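Local atomic coordinates of endopolygalacturonase (Chondrostereum purpureum, PDB entry 1K5C), a protein that probably hydrolyses the alpha-1,4 linkages between galacturonosyl units within polygalacturonan chains, so breaking down the pectin of plant cell walls. Residues I227-T232 with A273-V278; I197-I202 with A236-V241; I258-P263 with V298-C303. One frame throughout, in Å; residues are numbered along the deposited sequence.

All three contacts sit in successive coils of a parallel beta-helix. Strands 197-202, 223-230, 254-259 and 294-299 are consecutive neighbours in one parallel sheet, while 237-244 and 275-280 are neighbours on another wall. Contacts 1 and 2 each span the interior between these walls, and contact 3 joins two adjacent strands of the first sheet. The centre of contact 1 lies about 6 Å from those of contacts 2 and 3, which are about 11 Å apart. Along the chain, the segments of contact 1 alternate with those of each other contact, whereas contact 2 closes before contact 3 opens. Core and ladder thus back the wall that carries the galacturonate-binding K228, with Y262 just past the corner at 260-261.

Contact 1: residues I227-T232 with A273-V278; sequences IKAQRT and APFSDV
I227 and A229 meet A273, F275 and V278 in an apolar contact across the interior of the parallel beta-helix that forms the family 28 glycoside hydrolase fold. The strand pieces 227-230 and 275-278 belong to different walls of the helix. They run almost antiparallel (172°), with axes 10.5 Å apart at closest approach, too far for backbone pairing, so the side chains fill the gap.

The F275 ring is the centrepiece. The methyl CG2 of I227 lies over one face, 3.8 Å from the ring centroid and only 20° off the ring normal, a CH-pi contact. The backbone amide N of A229 lies in the ring plane at the edge, so the ring's edge also meets the main chain. A229 CB approaches the same rim obliquely, 3.7 Å from F275 CZ.

I227 divides its branches between two partners. With CG1 beside the backbone N (chi1 -53°), the longer arm leads away from the ring toward V278 while CG2 stays on the aromatic face. I258 and V238 also touch both I227 and F275, which places the pair in the core between successive coils.

K228 points the other way, out of this core; it binds galacturonate in another structure of this protein, and its NZ forms a salt bridge with D174. At one end of the contact, A229 CB meets A273 CB methyl to methyl at 3.7 Å; at the other, I227 CD1 reaches V278 CG1 tip to tip at 4.0 Å.

Contact 2: residues I197-I202 with A236-V241; sequences ISIGSI and ASVSGV
Without an aromatic face or planar side chain among them, I199 and I202 meet A236, V238 and V241 through aliphatic groups. The contact lies in the interior of the parallel beta-helix between two of its walls, whose strand pieces 197-202 and 237-241 run roughly antiparallel (158°) with axes 9.1 Å apart.

V238 stands between the two isoleucines. Its CG2 lies 3.9 Å from I199 CG2 and 3.7 Å from I202 CG1, each isoleucine crossing the valine at a slant. The isoleucines differ in the second torsion. That of I199 is extended (chi2 167°), which carries CD1 to V241 CG2, 3.6 Å away and tip to tip. That of I202 is folded (chi2 -68°), keeping CD1 beside V238 CG2 at 3.9 Å, while I202 CG2 packs on A236 CB at 3.7 Å. A cis peptide before S201 and a backbone shape at G200 suited to glycine lie between the two isoleucines.

S237 turns away from the core, and its OG is hydrogen-bonded to H207 ND1. Strand 223-230 flanks 197-202 in its sheet, with A229 touching I202; strand 207-221 contributes V208 against I202, and strand 275-280 runs beside 237-244.

Contact 3: residues I258-P263 with V298-C303; sequences ISQSYP and VECGNC
Q260 joins two successive coils of the parallel beta-helix beyond the paired residues 258-259 and 298-299, its side chain reaching across to the loop after strand 294-299. CB starts 3.9 Å from E299 O. With CG beside the backbone N (chi1 -72°) and the chain extended beyond it, the amide is delivered to the loop 300-302. CD comes to rest near the backbone of N302. OE1 accepts from N302 N at 2.9 Å, with the donor tilted 20° from the carbonyl plane, and takes a second, weak bond from G301 N. NE2 donates to N302 O at 2.9 Å in a nearly straight bond (172°). That oxygen lies in the amide plane of Q260, although the donor sits above the plane of the N302 carbonyl. The side-chain amide thus grips both N and O of one backbone residue, which fixes its rotation; NE2 also has a weak bond to A273 O. A leucine here would lack both polar atoms and would probably leave N302 N and O without their mates, setting the loop freer to shift.

Before this grip in the chain the pairing is regular parallel ladder: E299 N donates to I258 O at 2.7 Å and Q260 N to E299 O at 3.0 Å. I258 and V298 lie on one face of the sheet, S259 and E299 on the other. S259 OG accepts from S261 N in an ST turn at the corner that leads to Y262, a galacturonate-binding residue, and also bonds to D265 O. E299 CG lies 3.6 Å from S261 OG, which is hydrogen-bonded to G267 O; the glutamate chain then bends, and OE2 accepts from G267 N. The disulfide C300 SG-C303 SG closes the clamped loop, with C303 SG 3.9 Å from Q260 OE1.

Contact 1: residues I227-T232 with A273-V278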
loop_
_atom_site.group_PDB
_atom_site.type_symbol
_atom_site.label_atom_id
_atom_site.label_comp_id
_atom_site.label_asym_id
_atom_site.label_seq_id
_atom_site.Cartn_x
_atom_site.Cartn_y
_atom_site.Cartn_z
ATOM N N ILE A 227 6.063 10.400 -3.548
ATOM C CA ILE A 227 7.187 9.964 -2.696
ATOM C C ILE A 227 7.227 11.013 -1.576
ATOM O O ILE A 227 7.399 12.198 -1.875
ATOM C CB ILE A 227 8.529 9.861 -3.447
ATOM C CG1 ILE A 227 8.379 8.990 -4.693
ATOM C CG2 ILE A 227 9.637 9.352 -2.504
ATOM C CD1 ILE A 227 9.685 8.871 -5.498
ATOM N N LYS A 228 7.010 10.567 -0.364
ATOM C CA LYS A 228 6.899 11.454 0.809
ATOM C C LYS A 228 7.929 11.037 1.845
ATOM O O LYS A 228 7.982 9.893 2.254
ATOM C CB LYS A 228 5.477 11.515 1.420
ATOM C CG LYS A 228 4.624 10.296 1.252
ATOM C CD LYS A 228 3.279 10.389 1.920
ATOM C CE LYS A 228 2.523 9.111 1.475
ATOM N NZ LYS A 228 1.555 8.725 2.453
ATOM N N ALA A 229 8.704 12.011 2.327
ATOM C CA ALA A 229 9.581 11.799 3.474
ATOM C C ALA A 229 9.272 12.857 4.522
ATOM O O ALA A 229 9.096 14.046 4.208
ATOM C CB ALA A 229 11.053 11.884 3.127
ATOM N N GLN A 230 9.216 12.401 5.763
ATOM C CA GLN A 230 9.046 13.349 6.871
ATOM C C GLN A 230 10.164 14.394 6.822
ATOM O O GLN A 230 11.332 14.033 6.723
ATOM C CB GLN A 230 9.141 12.572 8.217
ATOM C CG GLN A 230 7.967 11.625 8.355
ATOM C CD GLN A 230 8.092 10.661 9.501
ATOM O OE1 GLN A 230 8.575 11.025 10.539
ATOM N N ARG A 231 9.758 15.642 6.999
ATOM C CA ARG A 231 10.740 16.738 7.033
ATOM C C ARG A 231 11.865 16.410 8.037
ATOM O O ARG A 231 13.015 16.751 7.814
ATOM C CB ARG A 231 10.022 18.039 7.430
ATOM C CG ARG A 231 10.982 19.219 7.500
ATOM C CD ARG A 231 10.267 20.498 7.906
ATOM N NE ARG A 231 9.387 21.032 6.881
ATOM C CZ ARG A 231 8.058 21.130 6.974
ATOM N NH1 ARG A 231 7.360 20.637 7.975
ATOM N NH2 ARG A 231 7.394 21.770 6.004
ATOM N N THR A 232 11.487 15.807 9.191
ATOM C CA THR A 232 12.463 15.577 10.275
ATOM C C THR A 232 13.273 14.289 10.148
ATOM O O THR A 232 14.120 14.040 11.008
ATOM C CB THR A 232 11.704 15.592 11.615
ATOM O OG1 THR A 232 10.716 14.567 11.568
ATOM C CG2 THR A 232 11.070 16.952 11.935
ATOM N N ALA A 273 16.640 12.510 4.313
ATOM C CA ALA A 273 16.062 11.342 3.672
ATOM C C ALA A 273 16.259 11.432 2.152
ATOM O O ALA A 273 15.315 11.538 1.372
ATOM C CB ALA A 273 14.570 11.246 4.013
ATOM N N PRO A 274 17.519 11.431 1.708
ATOM C CA PRO A 274 17.814 11.707 0.286
ATOM C C PRO A 274 17.044 10.768 -0.640
ATOM O O PRO A 274 16.966 9.562 -0.443
ATOM C CB PRO A 274 19.333 11.456 0.168
ATOM C CG PRO A 274 19.709 10.739 1.450
ATOM C CD PRO A 274 18.763 11.298 2.494
ATOM N N PHE A 275 16.562 11.381 -1.756
ATOM C CA PHE A 275 15.926 10.641 -2.857
ATOM C C PHE A 275 16.902 10.612 -4.028
ATOM O O PHE A 275 17.425 11.658 -4.424
ATOM C CB PHE A 275 14.648 11.298 -3.344
ATOM C CG PHE A 275 13.522 11.436 -2.343
ATOM C CD1 PHE A 275 13.508 10.767 -1.136
ATOM C CD2 PHE A 275 12.485 12.303 -2.662
ATOM C CE1 PHE A 275 12.443 10.956 -0.229
ATOM C CE2 PHE A 275 11.400 12.487 -1.796
ATOM C CZ PHE A 275 11.388 11.802 -0.573
ATOM N N SER A 276 17.064 9.446 -4.645
ATOM C CA SER A 276 17.956 9.337 -5.810
ATOM C C SER A 276 17.350 8.377 -6.843
ATOM O O SER A 276 16.623 7.443 -6.518
ATOM C CB SER A 276 19.337 8.918 -5.427
ATOM O OG SER A 276 19.359 7.741 -4.733
ATOM N N ASP A 277 17.721 8.656 -8.086
ATOM C CA ASP A 277 17.460 7.725 -9.217
ATOM C C ASP A 277 15.980 7.377 -9.331
ATOM O O ASP A 277 15.592 6.209 -9.250
ATOM C CB ASP A 277 18.339 6.482 -9.074
ATOM C CG ASP A 277 19.779 6.823 -9.075
ATOM O OD1 ASP A 277 20.205 7.972 -9.373
ATOM O OD2 ASP A 277 20.549 5.848 -8.811
ATOM N N VAL A 278 15.170 8.417 -9.592
ATOM C CA VAL A 278 13.716 8.271 -9.757
ATOM C C VAL A 278 13.393 8.522 -11.255
ATOM O O VAL A 278 13.623 9.638 -11.734
ATOM C CB VAL A 278 12.950 9.259 -8.860
ATOM C CG1 VAL A 278 11.457 9.139 -9.120
ATOM C CG2 VAL A 278 13.297 8.999 -7.399
#

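Contact 2: residues I197-I202 with A236-V241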
loop_
_atom_site.group_PDB
_atom_site.type_symbol
_atom_site.label_atom_id
_atom_site.label_comp_id
_atom_site.label_asym_id
_atom_site.label_seq_id
_atom_site.Cartn_x
_atom_site.Cartn_y
_atom_site.Cartn_z
ATOM N N ILE A 197 -0.450 5.888 -5.484
ATOM C CA ILE A 197 0.629 4.926 -5.253
ATOM C C ILE A 197 1.764 5.644 -4.572
ATOM O O ILE A 197 2.373 6.554 -5.173
ATOM C CB ILE A 197 1.098 4.328 -6.595
ATOM C CG1 ILE A 197 -0.081 3.571 -7.254
ATOM C CG2 ILE A 197 2.311 3.422 -6.402
ATOM C CD1 ILE A 197 0.197 3.114 -8.683
ATOM N N SER A 198 2.084 5.257 -3.320
ATOM C CA SER A 198 3.008 6.008 -2.498
ATOM C C SER A 198 4.226 5.198 -2.092
ATOM O O SER A 198 4.175 4.019 -1.750
ATOM C CB SER A 198 2.310 6.494 -1.245
ATOM O OG SER A 198 1.455 7.555 -1.608
ATOM N N ILE A 199 5.349 5.963 -2.008
ATOM C CA ILE A 199 6.535 5.573 -1.228
ATOM C C ILE A 199 6.544 6.519 -0.044
ATOM O O ILE A 199 6.549 7.746 -0.218
ATOM C CB ILE A 199 7.812 5.654 -2.034
ATOM C CG1 ILE A 199 7.797 4.587 -3.162
ATOM C CG2 ILE A 199 9.022 5.526 -1.132
ATOM C CD1 ILE A 199 8.890 4.789 -4.203
ATOM N N GLY A 200 6.535 5.952 1.177
ATOM C CA GLY A 200 6.521 6.717 2.408
ATOM C C GLY A 200 5.121 6.877 2.973
ATOM O O GLY A 200 4.152 6.305 2.501
ATOM N N SER A 201 5.023 7.655 4.049
ATOM C CA SER A 201 6.055 8.557 4.537
ATOM C C SER A 201 7.269 7.836 5.048
ATOM O O SER A 201 7.190 6.867 5.841
ATOM C CB SER A 201 5.411 9.333 5.729
ATOM O OG SER A 201 6.400 10.080 6.316
ATOM N N ILE A 202 8.420 8.308 4.582
ATOM C CA ILE A 202 9.717 7.778 5.003
ATOM C C ILE A 202 10.089 8.406 6.335
ATOM O O ILE A 202 10.153 9.651 6.466
ATOM C CB ILE A 202 10.775 8.069 3.920
ATOM C CG1 ILE A 202 10.403 7.389 2.596
ATOM C CG2 ILE A 202 12.159 7.692 4.421
ATOM C CD1 ILE A 202 10.474 5.865 2.625
ATOM N N ALA A 236 17.872 8.058 6.464
ATOM C CA ALA A 236 16.777 7.472 5.689
ATOM C C ALA A 236 17.083 7.692 4.198
ATOM O O ALA A 236 17.905 8.556 3.858
ATOM C CB ALA A 236 15.450 8.092 6.061
ATOM N N SER A 237 16.381 6.991 3.316
ATOM C CA SER A 237 16.612 7.219 1.868
ATOM C C SER A 237 15.555 6.533 1.040
ATOM O O SER A 237 14.913 5.571 1.470
ATOM C CB SER A 237 17.983 6.687 1.422
ATOM O OG SER A 237 18.151 5.311 1.721
ATOM N N VAL A 238 15.417 7.034 -0.201
ATOM C CA VAL A 238 14.675 6.372 -1.283
ATOM C C VAL A 238 15.586 6.388 -2.472
ATOM O O VAL A 238 16.034 7.448 -2.882
ATOM C CB VAL A 238 13.369 7.108 -1.629
ATOM C CG1 VAL A 238 12.662 6.423 -2.795
ATOM C CG2 VAL A 238 12.482 7.227 -0.401
ATOM N N SER A 239 15.904 5.186 -3.043
ATOM C CA SER A 239 16.854 5.149 -4.167
ATOM C C SER A 239 16.464 4.077 -5.159
ATOM O O SER A 239 16.337 2.909 -4.800
ATOM C CB SER A 239 18.251 4.886 -3.643
ATOM O OG SER A 239 19.231 4.968 -4.652
ATOM N N GLY A 240 16.369 4.464 -6.434
ATOM C CA GLY A 240 16.143 3.462 -7.494
ATOM C C GLY A 240 14.639 3.142 -7.603
ATOM O O GLY A 240 14.201 2.089 -7.137
ATOM N N VAL A 241 13.874 4.072 -8.154
ATOM C CA VAL A 241 12.448 3.924 -8.361
ATOM C C VAL A 241 12.154 4.094 -9.827
ATOM O O VAL A 241 12.590 5.076 -10.429
ATOM C CB VAL A 241 11.670 4.991 -7.536
ATOM C CG1 VAL A 241 10.147 4.810 -7.760
ATOM C CG2 VAL A 241 12.035 4.930 -6.040
#

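Contact 3: residues I258-P263 with V298-C303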
loop_
_atom_site.group_PDB
_atom_site.type_symbol
_atom_site.label_atom_id
_atom_site.label_comp_id
_atom_site.label_asym_id
_atom_site.label_seq_id
_atom_site.Cartn_x
_atom_site.Cartn_y
_atom_site.Cartn_z
ATOM N N ILE A 258 6.502 14.720 -5.157
ATOM C CA ILE A 258 7.737 14.154 -4.594
ATOM C C ILE A 258 8.203 15.196 -3.605
ATOM O O ILE A 258 8.546 16.301 -4.041
ATOM C CB ILE A 258 8.727 13.817 -5.695
ATOM C CG1 ILE A 258 8.139 12.571 -6.484
ATOM C CG2 ILE A 258 10.101 13.489 -5.116
ATOM C CD1 ILE A 258 8.837 12.310 -7.788
ATOM N N SER A 259 8.171 14.879 -2.308
ATOM C CA SER A 259 8.365 15.920 -1.319
ATOM C C SER A 259 9.029 15.412 -0.053
ATOM O O SER A 259 8.709 14.359 0.476
ATOM C CB SER A 259 7.006 16.518 -0.942
ATOM O OG SER A 259 7.168 17.422 0.172
ATOM N N GLN A 260 9.992 16.226 0.420
ATOM C CA GLN A 260 10.676 16.004 1.677
ATOM C C GLN A 260 10.179 16.959 2.775
ATOM O O GLN A 260 10.876 17.135 3.791
ATOM C CB GLN A 260 12.200 16.109 1.451
ATOM C CG GLN A 260 12.702 14.895 0.687
ATOM C CD GLN A 260 14.084 15.072 0.079
ATOM O OE1 GLN A 260 14.521 16.190 -0.254
ATOM N NE2 GLN A 260 14.792 13.975 -0.119
ATOM N N SER A 261 8.986 17.479 2.625
ATOM C CA SER A 261 8.370 18.395 3.603
ATOM C C SER A 261 7.285 17.730 4.452
ATOM O O SER A 261 6.625 18.441 5.243
ATOM C CB SER A 261 7.770 19.607 2.907
ATOM O OG SER A 261 8.815 20.345 2.232
ATOM N N TYR A 262 7.050 16.428 4.279
ATOM C CA TYR A 262 5.870 15.810 4.922
ATOM C C TYR A 262 5.900 16.055 6.409
ATOM O O TYR A 262 6.944 15.922 7.076
ATOM C CB TYR A 262 5.892 14.275 4.545
ATOM C CG TYR A 262 4.629 13.605 4.897
ATOM C CD1 TYR A 262 3.551 13.588 3.957
ATOM C CD2 TYR A 262 4.487 13.029 6.140
ATOM C CE1 TYR A 262 2.398 12.956 4.405
ATOM C CE2 TYR A 262 3.339 12.406 6.580
ATOM C CZ TYR A 262 2.265 12.374 5.642
ATOM O OH TYR A 262 1.029 11.784 5.903
ATOM N N PRO A 263 4.740 16.343 7.030
ATOM C CA PRO A 263 3.381 16.215 6.468
ATOM C C PRO A 263 2.939 17.362 5.540
ATOM O O PRO A 263 1.878 17.294 4.921
ATOM C CB PRO A 263 2.493 16.205 7.713
ATOM C CG PRO A 263 3.275 16.999 8.742
ATOM C CD PRO A 263 4.724 16.555 8.509
ATOM N N VAL A 298 7.928 18.809 -7.315
ATOM C CA VAL A 298 9.076 18.158 -6.690
ATOM C C VAL A 298 9.629 19.170 -5.688
ATOM O O VAL A 298 9.974 20.288 -6.092
ATOM C CB VAL A 298 10.149 17.788 -7.736
ATOM C CG1 VAL A 298 11.396 17.251 -7.027
ATOM C CG2 VAL A 298 9.576 16.780 -8.742
ATOM N N GLU A 299 9.694 18.768 -4.409
ATOM C CA GLU A 299 10.174 19.633 -3.319
ATOM C C GLU A 299 11.267 18.882 -2.572
ATOM O O GLU A 299 11.018 18.157 -1.619
ATOM C CB GLU A 299 8.990 20.017 -2.404
ATOM C CG GLU A 299 9.419 20.912 -1.238
ATOM C CD GLU A 299 9.457 22.388 -1.549
ATOM O OE1 GLU A 299 9.315 22.787 -2.705
ATOM O OE2 GLU A 299 9.614 23.184 -0.582
ATOM N N CYS A 300 12.498 19.082 -3.031
ATOM C CA CYS A 300 13.666 18.392 -2.489
ATOM C C CYS A 300 14.508 19.328 -1.633
ATOM O O CYS A 300 14.905 20.408 -2.086
ATOM C CB CYS A 300 14.617 17.914 -3.607
ATOM S SG CYS A 300 14.003 16.510 -4.566
ATOM N N GLY A 301 14.872 18.842 -0.427
ATOM C CA GLY A 301 16.035 19.360 0.297
ATOM C C GLY A 301 17.276 18.586 -0.022
ATOM O O GLY A 301 18.385 19.151 0.146
ATOM N N ASN A 302 17.193 17.319 -0.457
ATOM C CA ASN A 302 18.381 16.532 -0.736
ATOM C C ASN A 302 17.985 15.432 -1.742
ATOM O O ASN A 302 17.400 14.403 -1.347
ATOM C CB ASN A 302 18.954 15.951 0.563
ATOM C CG ASN A 302 20.247 15.186 0.331
ATOM O OD1 ASN A 302 20.775 15.144 -0.797
ATOM N ND2 ASN A 302 20.772 14.594 1.417
ATOM N N CYS A 303 18.261 15.683 -3.022
ATOM C CA CYS A 303 17.949 14.699 -4.076
ATOM C C CYS A 303 19.127 14.664 -5.039
ATOM O O CYS A 303 19.757 15.702 -5.264
ATOM C CB CYS A 303 16.705 15.107 -4.881
ATOM S SG CYS A 303 15.191 14.998 -3.853
#